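Local atomic coordinates of methylocystis parvus OBBP MbnE (Methylocystis parvus OBBP, PDB entry 5ICQ), a protein that probably binds methanobactin, a copper-chelating peptide, in the periplasm as the solute-binding component of the methanobactin transport machinery. Residues Gly37-Gly42 against Pro107-Pro112; Pro122-Val127 against Gly189-Pro194; Ile165-Val170 against Leu195-Met200; Leu113-Ile118 against Val127-Asp132; Phe53-Pro58 against Ser103-Phe108. One frame throughout, in Å; residues are numbered along the deposited sequence. Where two conformers were deposited one is given.

Four of the five contacts gather round one antiparallel sheet and the helices laid on it; contact 5 joins loops beside it. Contacts 1 and 4 use different parts of strand 109-120, their centres about 14 Å apart. Contact 2 reaches contact 1 through R124, whose NH2 probably bonds A39 O at 2.8 Å. Helix 193-198 belongs to both contacts 2 and 3, with centres about 10 Å apart, and it also covers contact 1, where L110 CD1 lies 3.5 Å from A198 CB. Contact 5 shares P107 and F108 with contact 1, and Y111 OH lies 2.6 Å from E106 OE2. None of the five contacts includes a bound ligand or metal.

Contact 1 of 5, residues Gly37-Gly42 against Pro107-Pro112; sequences GLAMHG and PFTLYP
L38 and L110 pair through two backbone hydrogen bonds, L38 N to L110 O at 2.9 Å and L110 N to L38 O at 2.7 Å, and this is the firm part of the contact. Next to them A39 and T109 form a non-hydrogen-bonded pair with CA atoms only 4.0 Å apart. The methyl of alanine fits there: A39 CB sits 3.4 Å from T109 OG1, and that hydroxyl is itself bonded to E106. A third bond, M40 N to F108 O at 2.8 Å, meets the carbonyl almost head on, with 178° at the oxygen. Two residues of strand 38-39 thus add an antiparallel edge to the sheet built round strand 109-120, within a family 5 solute-binding protein. The leucines lie on one face of this sheet, where L195 and A198 of helix 193-198 cover them; A39 and T109 lie on the other. M40 CB rests 3.7 Å from F108 CD2, but with CG anti to the backbone N (chi1 179°) and a bend at chi2 the chain leads off toward E192 and L195, leaving the sulfur in an oblique Met-aromatic contact 5.5 Å from the F108 ring centre. At the other end, partly exposed G37 lets its CA approach Y111 CD1 at 4.2 Å without a side chain intervening. After buried H41, which stacks on F550, the chain reaches solvent at G42, whose positive phi suits glycine.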
# COMPACT_ATOMS: atom_id res chain seq x y z
N GLY A 37 7.01 -16.92 16.06
CA GLY A 37 6.16 -16.30 15.07
C GLY A 37 5.36 -15.21 15.75
O GLY A 37 5.04 -15.32 16.94
N LEU A 38 5.03 -14.16 15.02
CA LEU A 38 4.27 -13.05 15.57
C LEU A 38 3.28 -12.59 14.50
O LEU A 38 3.70 -12.05 13.47
CB LEU A 38 5.21 -11.91 15.96
CG LEU A 38 4.53 -10.65 16.51
CD1 LEU A 38 3.68 -11.00 17.70
CD2 LEU A 38 5.58 -9.61 16.87
N ALA A 39 1.99 -12.84 14.73
CA ALA A 39 0.93 -12.33 13.86
C ALA A 39 0.34 -11.07 14.48
O ALA A 39 0.19 -10.98 15.70
CB ALA A 39 -0.17 -13.37 13.67
N MET A 40 -0.01 -10.10 13.62
CA MET A 40 -0.63 -8.88 14.13
C MET A 40 -1.91 -9.21 14.89
O MET A 40 -2.15 -8.67 15.98
CB MET A 40 -0.91 -7.90 12.99
CG MET A 40 -1.58 -6.60 13.46
SD MET A 40 -0.59 -5.76 14.74
CE MET A 40 -1.83 -4.75 15.54
N HIS A 41 -2.74 -10.09 14.32
CA HIS A 41 -3.98 -10.55 14.94
C HIS A 41 -4.02 -12.07 14.90
O HIS A 41 -3.68 -12.69 13.88
CB HIS A 41 -5.22 -9.98 14.24
CG HIS A 41 -5.19 -8.50 14.07
ND1 HIS A 41 -5.50 -7.63 15.10
CD2 HIS A 41 -4.88 -7.73 13.00
CE1 HIS A 41 -5.38 -6.38 14.67
NE2 HIS A 41 -5.01 -6.41 13.40
N GLY A 42 -4.45 -12.68 16.00
CA GLY A 42 -4.51 -14.12 16.00
C GLY A 42 -3.12 -14.72 16.12
O GLY A 42 -2.19 -14.09 16.61
N PRO A 107 -1.90 -11.96 6.25
CA PRO A 107 -2.07 -10.49 6.25
C PRO A 107 -0.91 -9.74 6.88
O PRO A 107 -0.37 -8.80 6.29
CB PRO A 107 -3.38 -10.28 7.03
CG PRO A 107 -4.11 -11.58 6.94
CD PRO A 107 -3.07 -12.66 6.82
N PHE A 108 -0.50 -10.14 8.08
CA PHE A 108 0.62 -9.50 8.76
C PHE A 108 1.21 -10.44 9.80
O PHE A 108 0.85 -10.36 10.99
CB PHE A 108 0.16 -8.18 9.40
CG PHE A 108 1.29 -7.22 9.77
CD1 PHE A 108 2.62 -7.54 9.53
CD2 PHE A 108 1.00 -6.01 10.38
CE1 PHE A 108 3.65 -6.65 9.87
CE2 PHE A 108 2.02 -5.12 10.74
CZ PHE A 108 3.34 -5.44 10.48
N THR A 109 2.10 -11.35 9.39
CA THR A 109 2.74 -12.29 10.30
C THR A 109 4.23 -12.32 10.02
O THR A 109 4.65 -12.30 8.85
CB THR A 109 2.17 -13.72 10.18
OG1 THR A 109 0.76 -13.71 10.42
CG2 THR A 109 2.83 -14.66 11.21
N LEU A 110 5.03 -12.35 11.09
CA LEU A 110 6.48 -12.30 11.01
C LEU A 110 7.08 -13.59 11.55
O LEU A 110 6.56 -14.18 12.50
CB LEU A 110 7.03 -11.12 11.82
CG LEU A 110 6.41 -9.78 11.45
CD1 LEU A 110 6.95 -8.70 12.38
CD2 LEU A 110 6.72 -9.44 9.99
N TYR A 111 8.21 -14.00 10.97
CA TYR A 111 8.90 -15.23 11.34
C TYR A 111 10.38 -14.95 11.53
O TYR A 111 10.87 -13.89 11.13
CB TYR A 111 8.67 -16.30 10.26
CG TYR A 111 7.22 -16.76 10.25
CD1 TYR A 111 6.76 -17.68 11.19
CD2 TYR A 111 6.31 -16.25 9.33
CE1 TYR A 111 5.42 -18.10 11.21
CE2 TYR A 111 4.97 -16.66 9.32
CZ TYR A 111 4.53 -17.58 10.28
OH TYR A 111 3.20 -17.99 10.30
N PRO A 112 11.12 -15.83 12.21
CA PRO A 112 12.50 -15.50 12.61
C PRO A 112 13.40 -15.17 11.42
O PRO A 112 13.33 -15.79 10.35
CB PRO A 112 12.98 -16.75 13.34
CG PRO A 112 11.69 -17.34 13.95
CD PRO A 112 10.65 -17.07 12.87

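Contact 2 of 5, residues Pro122-Val127 against Gly189-Pro194; sequences PARTRV and GDRELP
R191 and R124 each give a guanidinium N-H to a backbone carbonyl of the opposite segment. R191 NH1 reaches P122 O at 2.9 Å, a nearly straight bond of 168° that lies in both the carbonyl plane and the guanidinium plane; NH2 adds a weak second bond to the same oxygen. In return R124 NH1 meets R191 O at 2.9 Å, coming from above the carbonyl plane. Between these bonds the two guanidinium groups stack, centres 4.3 Å apart and planes 15° from parallel, with R191 NH2 over the middle of the R124 group, although the chains leading to them cross at about a right angle. R124 runs extended from CG to NE, while in R191 the bend at chi3 (55°) lays its guanidinium flat on that of R124. The carbonyl oxygens that accept their N-H groups, A39 O and M40 O among them for R124, probably offset the repulsion between the like charges. Arginine suits both places, being able to bond round its rim while stacking through its face. The carbonyl at R191 lies in a type I turn from D190 to L193 leading into helix 193-198, and D190 OD1 caps that entry by accepting from E192 N at 3.0 Å. Farther out, the P194 ring, in the first turn of helix 193-198, packs on R124 and V127. P194 CG touches R124 CB at 4.1 Å, and P194 CB touches V127 CG1 at 4.3 Å, near the start of strand 126-131. P122 and A123, exposed, form the outer margin.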
# COMPACT_ATOMS: atom_id res chain seq x y z
N PRO A 122 0.87 -11.24 25.89
CA PRO A 122 -0.35 -11.00 25.10
C PRO A 122 -0.79 -9.55 25.07
O PRO A 122 -1.35 -9.10 24.05
CB PRO A 122 -1.39 -11.90 25.79
CG PRO A 122 -0.57 -13.01 26.37
CD PRO A 122 0.71 -12.36 26.83
N ALA A 123 -0.56 -8.79 26.14
CA ALA A 123 -0.94 -7.38 26.17
C ALA A 123 0.04 -6.48 25.42
O ALA A 123 -0.24 -5.29 25.25
CB ALA A 123 -1.07 -6.90 27.62
N ARG A 124 1.18 -7.03 24.99
CA ARG A 124 2.17 -6.29 24.19
C ARG A 124 2.66 -5.04 24.92
O ARG A 124 2.73 -3.95 24.36
CB ARG A 124 1.60 -5.96 22.80
CG ARG A 124 1.27 -7.24 22.03
CD ARG A 124 0.97 -7.04 20.54
NE ARG A 124 0.75 -8.34 19.92
CZ ARG A 124 0.22 -8.55 18.72
NH1 ARG A 124 -0.14 -7.52 17.95
NH2 ARG A 124 0.06 -9.79 18.28
N THR A 125 3.01 -5.23 26.19
CA THR A 125 3.66 -4.19 26.97
C THR A 125 5.19 -4.28 26.91
O THR A 125 5.86 -3.32 27.30
CB THR A 125 3.21 -4.26 28.44
OG1 THR A 125 3.51 -5.55 28.97
CG2 THR A 125 1.70 -4.01 28.55
N ARG A 126 5.73 -5.41 26.44
CA ARG A 126 7.16 -5.72 26.35
C ARG A 126 7.41 -6.62 25.16
O ARG A 126 6.62 -7.52 24.90
CB ARG A 126 7.67 -6.53 27.53
CG ARG A 126 8.57 -5.83 28.47
CD ARG A 126 7.75 -4.81 29.14
NE ARG A 126 8.38 -4.05 30.19
CZ ARG A 126 8.23 -2.72 30.36
NH1 ARG A 126 7.57 -2.04 29.41
NH2 ARG A 126 8.83 -2.14 31.38
N VAL A 127 8.60 -6.48 24.59
CA VAL A 127 9.09 -7.49 23.65
C VAL A 127 10.61 -7.55 23.73
O VAL A 127 11.28 -6.52 23.72
CB VAL A 127 8.61 -7.20 22.21
CG1 VAL A 127 9.03 -5.80 21.75
CG2 VAL A 127 9.11 -8.28 21.26
N GLY A 189 0.06 1.05 24.80
CA GLY A 189 -1.20 0.53 24.28
C GLY A 189 -1.27 0.41 22.77
O GLY A 189 -2.37 0.49 22.21
N ASP A 190 -0.14 0.22 22.10
CA ASP A 190 -0.08 0.15 20.63
C ASP A 190 0.27 -1.28 20.25
O ASP A 190 1.43 -1.68 20.32
CB ASP A 190 0.94 1.15 20.08
CG ASP A 190 0.94 1.24 18.55
OD1 ASP A 190 0.61 0.24 17.87
OD2 ASP A 190 1.31 2.31 18.02
N ARG A 191 -0.74 -2.05 19.83
CA ARG A 191 -0.50 -3.47 19.57
C ARG A 191 0.31 -3.71 18.30
O ARG A 191 0.82 -4.82 18.11
CB ARG A 191 -1.84 -4.20 19.52
CG ARG A 191 -2.57 -4.15 20.87
CD ARG A 191 -3.79 -5.03 20.92
NE ARG A 191 -3.50 -6.42 20.58
CZ ARG A 191 -2.91 -7.29 21.39
NH1 ARG A 191 -2.54 -6.93 22.62
NH2 ARG A 191 -2.70 -8.53 20.98
N GLU A 192 0.43 -2.72 17.43
CA GLU A 192 1.24 -2.83 16.22
C GLU A 192 2.72 -2.59 16.48
O GLU A 192 3.57 -3.08 15.72
CB GLU A 192 0.71 -1.84 15.18
CG GLU A 192 1.10 -2.10 13.75
CD GLU A 192 0.61 -1.00 12.84
OE1 GLU A 192 -0.45 -0.40 13.13
OE2 GLU A 192 1.29 -0.72 11.83
N LEU A 193 3.06 -1.88 17.56
CA LEU A 193 4.44 -1.46 17.78
C LEU A 193 5.45 -2.60 17.83
O LEU A 193 6.54 -2.44 17.26
CB LEU A 193 4.52 -0.59 19.04
CG LEU A 193 5.87 0.03 19.37
CD1 LEU A 193 6.37 0.83 18.20
CD2 LEU A 193 5.75 0.93 20.60
N PRO A 194 5.18 -3.76 18.47
CA PRO A 194 6.18 -4.84 18.44
C PRO A 194 6.51 -5.34 17.05
O PRO A 194 7.66 -5.72 16.79
CB PRO A 194 5.54 -5.94 19.29
CG PRO A 194 4.63 -5.20 20.21
CD PRO A 194 4.07 -4.09 19.37

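Contact 3 of 5, residues Ile165-Val170 against Leu195-Met200; sequences IAYGLV and LILAIM
Y167 and A166 of helix 161-168 pack against I196 and L197 of helix 193-198, and against M200 just past its end, a helix-to-helix contact on the sheet's flank. The tyrosine ring reaches across between the helices. I196 CG2 comes to its edge, 3.8 Å from CE1, and is also 4.2 Å from A166 CB, so the branched isoleucine fits between a small residue and a flat one. L197 slides past the ring in the reverse sense, its CD2 4.0 Å from Y167 CD1. Its CD1 meets V170 CG2 at 4.1 Å, where the chain has left the first helix on its way to strand 172-175 of the antiparallel sheet; Y183 of that sheet touches both L197 and V170. At the far end, M200 CB lies 3.2 Å from Y167 OH. M200 runs out straight through its first two torsions, which places its sulfur 5.0 Å from the ring centre in an oblique Met-aromatic contact; the bend at chi3 only turns the CE methyl. The phenol suits this place because it is apolar along the ring and polar at the hydroxyl: a water lying in the ring plane bridges Y167 OH and I196 O, donating to the latter at 2.7 Å, while Q163 bonds the hydroxyl as well.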
# COMPACT_ATOMS: atom_id res chain seq x y z
N ILE A 165 7.92 8.59 14.97
CA ILE A 165 6.87 8.65 15.99
C ILE A 165 6.71 7.30 16.67
O ILE A 165 6.59 7.22 17.90
CB ILE A 165 5.55 9.13 15.37
CG1 ILE A 165 5.70 10.56 14.84
CG2 ILE A 165 4.44 9.07 16.39
CD1 ILE A 165 4.44 11.09 14.20
N ALA A 166 6.72 6.22 15.90
CA ALA A 166 6.56 4.89 16.48
C ALA A 166 7.71 4.55 17.43
O ALA A 166 7.48 4.15 18.57
CB ALA A 166 6.46 3.83 15.37
N TYR A 167 8.95 4.70 16.96
CA TYR A 167 10.08 4.38 17.83
C TYR A 167 10.11 5.31 19.04
O TYR A 167 10.55 4.91 20.11
CB TYR A 167 11.42 4.45 17.08
CG TYR A 167 11.58 3.49 15.90
CD1 TYR A 167 10.58 2.59 15.54
CD2 TYR A 167 12.75 3.50 15.15
CE1 TYR A 167 10.74 1.73 14.45
CE2 TYR A 167 12.92 2.65 14.06
CZ TYR A 167 11.91 1.77 13.71
OH TYR A 167 12.10 0.95 12.62
N GLY A 168 9.61 6.54 18.87
CA GLY A 168 9.53 7.47 19.98
C GLY A 168 8.58 7.04 21.08
O GLY A 168 8.65 7.58 22.19
N LEU A 169 7.68 6.09 20.81
CA LEU A 169 6.76 5.61 21.84
C LEU A 169 7.43 4.64 22.80
O LEU A 169 6.91 4.43 23.90
CB LEU A 169 5.55 4.94 21.20
CG LEU A 169 4.62 5.77 20.31
CD1 LEU A 169 3.63 4.87 19.60
CD2 LEU A 169 3.88 6.79 21.16
N VAL A 170 8.56 4.04 22.41
CA VAL A 170 9.21 3.05 23.25
C VAL A 170 9.69 3.70 24.53
O VAL A 170 10.30 4.78 24.51
CB VAL A 170 10.38 2.40 22.49
CG1 VAL A 170 11.16 1.47 23.40
CG2 VAL A 170 9.85 1.64 21.28
N LEU A 195 5.53 -5.37 16.14
CA LEU A 195 5.79 -5.81 14.77
C LEU A 195 6.56 -4.76 13.98
O LEU A 195 7.40 -5.09 13.14
CB LEU A 195 4.49 -6.17 14.05
CG LEU A 195 3.78 -7.47 14.45
CD1 LEU A 195 2.96 -7.30 15.72
CD2 LEU A 195 2.91 -7.97 13.31
N ILE A 196 6.27 -3.48 14.23
CA ILE A 196 7.05 -2.40 13.63
C ILE A 196 8.51 -2.48 14.07
O ILE A 196 9.42 -2.32 13.25
CB ILE A 196 6.42 -1.04 13.98
CG1 ILE A 196 5.08 -0.86 13.27
CG2 ILE A 196 7.36 0.11 13.61
CD1 ILE A 196 4.25 0.26 13.83
N LEU A 197 8.74 -2.73 15.36
CA LEU A 197 10.12 -2.90 15.83
C LEU A 197 10.77 -4.13 15.20
O LEU A 197 11.98 -4.12 14.92
CB LEU A 197 10.14 -3.02 17.36
CG LEU A 197 9.68 -1.78 18.12
CD1 LEU A 197 9.51 -2.08 19.61
CD2 LEU A 197 10.68 -0.65 17.92
N ALA A 198 9.99 -5.18 14.98
CA ALA A 198 10.52 -6.42 14.43
C ALA A 198 10.95 -6.29 12.97
O ALA A 198 11.76 -7.09 12.50
CB ALA A 198 9.48 -7.53 14.57
N ILE A 199 10.42 -5.32 12.22
CA ILE A 199 10.81 -5.18 10.83
C ILE A 199 11.80 -4.04 10.62
O ILE A 199 12.13 -3.72 9.47
CB ILE A 199 9.59 -5.03 9.91
CG1 ILE A 199 8.74 -3.82 10.31
CG2 ILE A 199 8.75 -6.31 9.94
CD1 ILE A 199 7.53 -3.58 9.34
N MET A 200 12.28 -3.41 11.69
CA MET A 200 13.32 -2.40 11.56
C MET A 200 14.56 -3.02 10.91
O MET A 200 14.95 -4.13 11.28
CB MET A 200 13.70 -1.85 12.94
CG MET A 200 14.82 -0.82 12.93
SD MET A 200 15.56 -0.59 14.56
CE MET A 200 16.50 -2.12 14.69
O HOH W 1 10.16 -0.42 11.49

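Contact 4 of 5, residues Leu113-Ile118 against Val127-Asp132; sequences LIAQSI and VTFHLD
F129 holds CG anti to its carbonyl carbon (chi1 -63°), which brings the ring against A115 and I118 on one face of the hairpin. A115 CB reaches F129 CD1 at 3.9 Å, obliquely to the ring, and in the conformer described I118 lies alongside F129, with its CG2 3.5 Å from the same CD1. Strands 109-120 and 126-131 form this antiparallel beta hairpin, and a classic beta bulge interrupts it: Q116 and S117 both face H130. H130 O receives Q116 N at 2.8 Å and, weakly, S117 N. On the way back H130 N gives a bond to S117 O at 3.0 Å. The extra residue moves the register by one between A115 and S117, and the chain turns a corner at Q116. A115 and L131 make a non-hydrogen-bonded pair; alanine suits its place through its methyl, which packs on the F129 ring beside the bulge. S117 OG, set between its own N and carbonyl carbon (chi1 71°), lies 3.5 Å from H130 CB on the face opposite F129, where serine is small enough to fit. Aromatic and branched residues suit the F129 face, which is buried, with A198 of helix 193-198 also touching the ring. Q116, exposed, crosses D132 at about a right angle, its amide plane turned 80° from the carboxylate. D132 also forms a salt bridge with R134 beyond the hairpin. Its backbone N bonds I114 O at 2.7 Å, and a water donates both to L113 O and, at 2.8 Å, to D132 OD2.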
# COMPACT_ATOMS: atom_id res chain seq x y z
N LEU A 113 14.26 -14.18 11.64
CA LEU A 113 15.34 -13.86 10.71
C LEU A 113 16.58 -13.58 11.57
O LEU A 113 17.10 -14.51 12.19
CB LEU A 113 14.98 -12.68 9.81
CG LEU A 113 15.91 -12.42 8.60
CD1 LEU A 113 16.31 -13.73 7.87
CD2 LEU A 113 15.28 -11.44 7.61
N ILE A 114 17.02 -12.33 11.67
CA ILE A 114 18.16 -12.04 12.55
C ILE A 114 17.82 -12.39 14.00
O ILE A 114 18.66 -12.89 14.75
CB ILE A 114 18.59 -10.57 12.40
CG1 ILE A 114 19.29 -10.36 11.06
CG2 ILE A 114 19.54 -10.16 13.54
CD1 ILE A 114 19.50 -8.89 10.70
N ALA A 115 16.57 -12.15 14.42
CA ALA A 115 16.11 -12.66 15.70
C ALA A 115 15.62 -14.09 15.52
O ALA A 115 14.72 -14.35 14.72
CB ALA A 115 14.98 -11.80 16.27
N GLN A 116 16.21 -15.03 16.28
CA GLN A 116 15.78 -16.42 16.17
C GLN A 116 14.51 -16.70 16.97
O GLN A 116 13.83 -17.69 16.67
CB GLN A 116 16.91 -17.37 16.60
CG GLN A 116 17.16 -17.47 18.08
CD GLN A 116 18.24 -18.50 18.40
OE1 GLN A 116 19.11 -18.79 17.57
NE2 GLN A 116 18.19 -19.07 19.60
N SER A 117 14.17 -15.87 17.94
CA SER A 117 12.92 -16.03 18.68
C SER A 117 12.59 -14.72 19.38
O SER A 117 13.41 -13.80 19.41
CB SER A 117 13.00 -17.19 19.69
OG SER A 117 13.85 -16.86 20.78
N ILE A 118 11.37 -14.66 19.93
CA ILE A 118 10.90 -13.46 20.60
C ILE A 118 10.24 -13.84 21.91
O ILE A 118 9.72 -14.94 22.10
CB ILE A 118 9.92 -12.64 19.72
CG1 ILE A 118 8.68 -13.46 19.37
CG2 ILE A 118 10.60 -12.13 18.46
CD1 ILE A 118 7.54 -12.61 18.88
N VAL A 127 8.60 -6.48 24.59
CA VAL A 127 9.09 -7.49 23.65
C VAL A 127 10.61 -7.55 23.73
O VAL A 127 11.28 -6.52 23.72
CB VAL A 127 8.61 -7.20 22.21
CG1 VAL A 127 9.03 -5.80 21.75
CG2 VAL A 127 9.11 -8.28 21.26
N THR A 128 11.14 -8.77 23.85
CA THR A 128 12.57 -9.02 23.79
C THR A 128 12.88 -9.89 22.58
O THR A 128 12.22 -10.92 22.37
CB THR A 128 13.09 -9.69 25.07
OG1 THR A 128 12.90 -8.80 26.18
CG2 THR A 128 14.58 -10.01 24.93
N PHE A 129 13.87 -9.49 21.80
CA PHE A 129 14.33 -10.26 20.66
C PHE A 129 15.59 -11.01 21.05
O PHE A 129 16.53 -10.42 21.58
CB PHE A 129 14.61 -9.34 19.47
CG PHE A 129 13.40 -8.64 18.96
CD1 PHE A 129 12.57 -9.25 18.03
CD2 PHE A 129 13.08 -7.37 19.41
CE1 PHE A 129 11.43 -8.60 17.54
CE2 PHE A 129 11.94 -6.71 18.93
CZ PHE A 129 11.11 -7.33 18.00
N HIS A 130 15.60 -12.32 20.80
CA HIS A 130 16.79 -13.15 20.97
C HIS A 130 17.48 -13.27 19.62
O HIS A 130 16.95 -13.90 18.71
CB HIS A 130 16.42 -14.53 21.51
CG HIS A 130 15.97 -14.54 22.93
ND1 HIS A 130 14.79 -13.96 23.34
CD2 HIS A 130 16.53 -15.08 24.04
CE1 HIS A 130 14.64 -14.13 24.64
NE2 HIS A 130 15.68 -14.81 25.09
N LEU A 131 18.68 -12.70 19.50
CA LEU A 131 19.37 -12.66 18.22
C LEU A 131 20.02 -14.00 17.90
O LEU A 131 20.53 -14.69 18.78
CB LEU A 131 20.44 -11.57 18.22
CG LEU A 131 19.96 -10.19 18.67
CD1 LEU A 131 21.09 -9.17 18.60
CD2 LEU A 131 18.79 -9.75 17.82
N ASP A 132 20.02 -14.35 16.61
CA ASP A 132 20.64 -15.59 16.15
C ASP A 132 22.16 -15.43 16.18
O ASP A 132 22.69 -14.56 15.48
CB ASP A 132 20.18 -15.93 14.74
CG ASP A 132 20.49 -17.37 14.33
OD1 ASP A 132 21.58 -17.87 14.68
OD2 ASP A 132 19.64 -17.99 13.67
O HOH W 2 17.02 -17.10 13.02

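Contact 5 of 5, residues Phe53-Pro58 against Ser103-Phe108; sequences FPYADP and SQDEPF
F53 turns the face of its ring to S103, and Y55 turns its edge to the same residue. S103 CB stands over the F53 ring in a CH-pi contact, 3.9 Å from the ring centre and 14° off its normal. A serine suits this place, since its small CB can lie on one ring while OG points elsewhere: placed anti to the backbone N, OG lies in the plane of the Y55 ring, 3.7 Å from CE1. Y55 has its ring carbon CG lodged between its own backbone N and carbonyl carbon (chi1 57°), which sends the phenol across to the other loop. There Y55 OH accepts from Q104 N at 2.8 Å in a bond that is almost straight, 175°. The ring runs past D105 in the reverse direction, CD1 3.9 Å from D105 CB. P54 lies obliquely across D105, and its CG approaches D105 OD2 at 3.2 Å; that carboxylate also makes a salt bridge with R589. S103 OG further accepts from D105 N at 3.2 Å. This is an ST turn, set within a type I beta turn from S103 to E106 that faces a second type I turn from F53 to A56.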
# COMPACT_ATOMS: atom_id res chain seq x y z
N PHE A 53 8.65 -20.93 3.57
CA PHE A 53 7.39 -20.23 3.31
C PHE A 53 6.66 -20.93 2.17
O PHE A 53 7.29 -21.37 1.21
CB PHE A 53 7.64 -18.77 2.94
CG PHE A 53 7.98 -17.87 4.12
CD1 PHE A 53 7.94 -18.35 5.43
CD2 PHE A 53 8.30 -16.54 3.91
CE1 PHE A 53 8.24 -17.52 6.51
CE2 PHE A 53 8.61 -15.70 4.99
CZ PHE A 53 8.57 -16.18 6.28
N PRO A 54 5.33 -21.03 2.22
CA PRO A 54 4.62 -21.87 1.24
C PRO A 54 4.67 -21.34 -0.19
O PRO A 54 4.42 -22.13 -1.12
CB PRO A 54 3.18 -21.91 1.77
CG PRO A 54 3.07 -20.74 2.68
CD PRO A 54 4.43 -20.54 3.28
N TYR A 55 4.99 -20.07 -0.42
CA TYR A 55 5.15 -19.54 -1.77
C TYR A 55 6.60 -19.52 -2.23
O TYR A 55 6.92 -18.88 -3.24
CB TYR A 55 4.56 -18.13 -1.87
CG TYR A 55 5.14 -17.11 -0.90
CD1 TYR A 55 4.72 -17.08 0.43
CD2 TYR A 55 6.09 -16.18 -1.32
CE1 TYR A 55 5.25 -16.16 1.32
CE2 TYR A 55 6.61 -15.25 -0.42
CZ TYR A 55 6.18 -15.25 0.89
OH TYR A 55 6.69 -14.35 1.79
N ALA A 56 7.50 -20.16 -1.50
CA ALA A 56 8.85 -20.39 -1.97
C ALA A 56 8.95 -21.84 -2.43
O ALA A 56 8.25 -22.71 -1.91
CB ALA A 56 9.89 -20.11 -0.88
N ASP A 57 9.81 -22.09 -3.41
CA ASP A 57 10.06 -23.46 -3.84
C ASP A 57 11.49 -23.85 -3.48
O ASP A 57 12.44 -23.35 -4.09
CB ASP A 57 9.84 -23.61 -5.35
CG ASP A 57 9.84 -25.07 -5.80
OD1 ASP A 57 10.48 -25.91 -5.13
OD2 ASP A 57 9.21 -25.36 -6.83
N PRO A 58 11.69 -24.74 -2.50
CA PRO A 58 13.06 -25.13 -2.14
C PRO A 58 13.82 -25.80 -3.27
O PRO A 58 15.05 -25.85 -3.22
CB PRO A 58 12.86 -26.07 -0.94
CG PRO A 58 11.43 -26.48 -0.99
CD PRO A 58 10.68 -25.36 -1.64
N SER A 103 6.00 -13.10 6.21
CA SER A 103 5.43 -14.01 5.22
C SER A 103 4.33 -13.29 4.47
O SER A 103 3.36 -12.82 5.09
CB SER A 103 4.87 -15.27 5.86
OG SER A 103 4.20 -16.02 4.84
N GLN A 104 4.46 -13.21 3.15
CA GLN A 104 3.40 -12.58 2.36
C GLN A 104 2.23 -13.51 2.11
O GLN A 104 1.31 -13.15 1.36
CB GLN A 104 3.97 -12.06 1.04
CG GLN A 104 4.59 -10.68 1.17
CD GLN A 104 3.71 -9.69 1.94
OE1 GLN A 104 2.48 -9.65 1.78
NE2 GLN A 104 4.34 -8.87 2.79
N ASP A 105 2.22 -14.68 2.73
CA ASP A 105 1.06 -15.57 2.65
C ASP A 105 0.02 -15.31 3.73
O ASP A 105 -1.01 -15.99 3.75
CB ASP A 105 1.52 -17.02 2.72
CG ASP A 105 0.74 -17.91 1.78
OD1 ASP A 105 0.45 -17.47 0.64
OD2 ASP A 105 0.42 -19.04 2.18
N GLU A 106 0.28 -14.37 4.64
CA GLU A 106 -0.64 -14.00 5.70
C GLU A 106 -0.81 -12.48 5.68
O GLU A 106 0.03 -11.77 5.12
CB GLU A 106 -0.12 -14.46 7.07
CG GLU A 106 -0.02 -15.99 7.19
CD GLU A 106 0.65 -16.45 8.48
OE1 GLU A 106 0.10 -16.21 9.57
OE2 GLU A 106 1.74 -17.04 8.40
N PRO A 107 -1.90 -11.96 6.25
CA PRO A 107 -2.07 -10.49 6.25
C PRO A 107 -0.91 -9.74 6.88
O PRO A 107 -0.37 -8.80 6.29
CB PRO A 107 -3.38 -10.28 7.03
CG PRO A 107 -4.11 -11.58 6.94
CD PRO A 107 -3.07 -12.66 6.82
N PHE A 108 -0.50 -10.14 8.08
CA PHE A 108 0.62 -9.50 8.76
C PHE A 108 1.21 -10.44 9.80
O PHE A 108 0.85 -10.36 10.99
CB PHE A 108 0.16 -8.18 9.40
CG PHE A 108 1.29 -7.22 9.77
CD1 PHE A 108 2.62 -7.54 9.53
CD2 PHE A 108 1.00 -6.01 10.38
CE1 PHE A 108 3.65 -6.65 9.87
CE2 PHE A 108 2.02 -5.12 10.74
CZ PHE A 108 3.34 -5.44 10.48